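Local atomic coordinates of bucandin (Bungarus candidus, PDB entry 1F94), a protein that probably acts as a presynaptic neurotoxin of krait venom, enhancing acetylcholine release. Residues Met1-Arg5 with Glu21-Tyr25. Numbering follows the deposited sequence.
Sequences MECYR and ETFCY
C3 and C24 face each other where the short strand segments 2-5 and 23-25 run nearly parallel, 11° between their directions and 7.1 Å between their axes at closest approach. That spacing is bridged by side chains: the two strands belong to different sheets, C3 bonding through its backbone to I15 and F23 to A40. The link is covalent, with SG of C3 2.0 Å from SG of C24. Its S-S torsion of -86° is close to the relaxed right angle of a disulfide. Each sulfur lies anti to its own carbonyl carbon, and from there the two meet across the gap between the strands, the CA atoms of C3 and C24 lying 5.5 Å apart. Both half-cystines are buried, with C17 and C39, themselves disulfide-bonded, among the residues against C3 and C56 against C24.

M1 adds a contact at the margin, its methyl meeting a backbone carbonyl oxygen and the disulfide sulfur of C24. Its chain is extended through chi2 and then bends at chi3 (101°), bringing CE against the backbone of 21-23 and that sulfur: CE of M1 lies 3.5 Å from O of T22 and 3.9 Å from SG of C24. Here the second segment is irregular, T22 and F23 forming a classic beta bulge opposite A40. The disulfide thus joins the first-finger hairpin to the central-finger strand within the cystine-rich core of the three-finger toxin fold.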
# COMPACT_ATOMS: atom_id res chain seq x y z
N MET A 1 2.78 -11.35 -8.54
CA MET A 1 1.94 -10.83 -7.45
C MET A 1 1.35 -9.47 -7.88
O MET A 1 2.00 -8.75 -8.64
CB MET A 1 2.85 -10.64 -6.23
CG MET A 1 2.18 -10.22 -4.98
SD MET A 1 3.17 -10.24 -3.51
CE MET A 1 3.58 -8.52 -3.35
N GLU A 2 0.18 -9.18 -7.33
CA GLU A 2 -0.47 -7.90 -7.49
C GLU A 2 -0.72 -7.32 -6.12
O GLU A 2 -0.82 -8.02 -5.13
CB GLU A 2 -1.83 -8.03 -8.22
CG GLU A 2 -1.71 -8.51 -9.68
CD GLU A 2 -3.11 -8.73 -10.30
OE1 GLU A 2 -4.08 -9.11 -9.56
OE2 GLU A 2 -3.28 -8.48 -11.49
N CYS A 3 -0.88 -6.00 -6.08
CA CYS A 3 -1.33 -5.28 -4.93
C CYS A 3 -2.48 -4.36 -5.33
O CYS A 3 -2.67 -4.07 -6.51
CB CYS A 3 -0.21 -4.37 -4.35
SG CYS A 3 1.25 -5.28 -3.82
N TYR A 4 -3.24 -3.91 -4.34
CA TYR A 4 -4.22 -2.85 -4.58
C TYR A 4 -3.52 -1.52 -4.70
O TYR A 4 -2.44 -1.27 -4.14
CB TYR A 4 -5.28 -2.81 -3.47
CG TYR A 4 -6.17 -4.00 -3.49
CD1 TYR A 4 -6.17 -4.97 -2.48
CD2 TYR A 4 -7.07 -4.20 -4.57
CE1 TYR A 4 -7.02 -6.05 -2.55
CE2 TYR A 4 -7.91 -5.26 -4.65
CZ TYR A 4 -7.88 -6.22 -3.62
OH TYR A 4 -8.71 -7.29 -3.67
N ARG A 5 -4.18 -0.61 -5.43
CA ARG A 5 -3.79 0.78 -5.53
C ARG A 5 -5.08 1.62 -5.59
O ARG A 5 -6.17 1.10 -5.85
CB ARG A 5 -2.83 1.10 -6.66
CG ARG A 5 -3.41 1.06 -8.02
CD ARG A 5 -2.48 1.51 -9.13
NE ARG A 5 -3.26 1.72 -10.35
CZ ARG A 5 -3.92 2.84 -10.70
NH1 ARG A 5 -3.94 3.95 -9.98
NH2 ARG A 5 -4.57 2.81 -11.85
N GLU A 21 9.61 -6.20 -6.28
CA GLU A 21 8.63 -5.51 -5.40
C GLU A 21 7.89 -6.58 -4.61
O GLU A 21 6.82 -7.07 -5.00
CB GLU A 21 7.66 -4.69 -6.23
CG GLU A 21 8.25 -3.43 -6.83
CD GLU A 21 7.36 -2.74 -7.85
OE1 GLU A 21 6.44 -3.37 -8.39
OE2 GLU A 21 7.61 -1.53 -8.08
N THR A 22 8.50 -7.01 -3.50
CA THR A 22 7.87 -8.15 -2.81
C THR A 22 6.88 -7.64 -1.73
O THR A 22 6.27 -8.49 -1.13
CB THR A 22 8.93 -9.01 -2.15
OG1 THR A 22 9.67 -8.06 -1.29
CG2 THR A 22 9.87 -9.61 -3.17
N PHE A 23 6.68 -6.32 -1.56
CA PHE A 23 5.72 -5.80 -0.63
C PHE A 23 4.54 -5.13 -1.32
O PHE A 23 4.67 -4.48 -2.35
CB PHE A 23 6.31 -4.72 0.25
CG PHE A 23 7.49 -5.19 1.11
CD1 PHE A 23 7.24 -5.85 2.30
CD2 PHE A 23 8.78 -4.99 0.70
CE1 PHE A 23 8.30 -6.31 3.03
CE2 PHE A 23 9.83 -5.42 1.46
CZ PHE A 23 9.57 -6.06 2.65
N CYS A 24 3.37 -5.25 -0.67
CA CYS A 24 2.29 -4.32 -0.84
C CYS A 24 2.32 -3.42 0.38
O CYS A 24 2.52 -3.87 1.53
CB CYS A 24 0.94 -4.99 -0.87
SG CYS A 24 0.65 -6.23 -2.15
N TYR A 25 2.10 -2.12 0.17
CA TYR A 25 2.05 -1.13 1.22
C TYR A 25 0.61 -0.61 1.34
O TYR A 25 -0.15 -0.56 0.37
CB TYR A 25 3.06 0.01 1.09
CG TYR A 25 2.96 0.81 -0.17
CD1 TYR A 25 2.17 1.96 -0.23
CD2 TYR A 25 3.63 0.44 -1.32
CE1 TYR A 25 2.08 2.70 -1.41
CE2 TYR A 25 3.56 1.16 -2.47
CZ TYR A 25 2.77 2.30 -2.51
OH TYR A 25 2.68 3.03 -3.69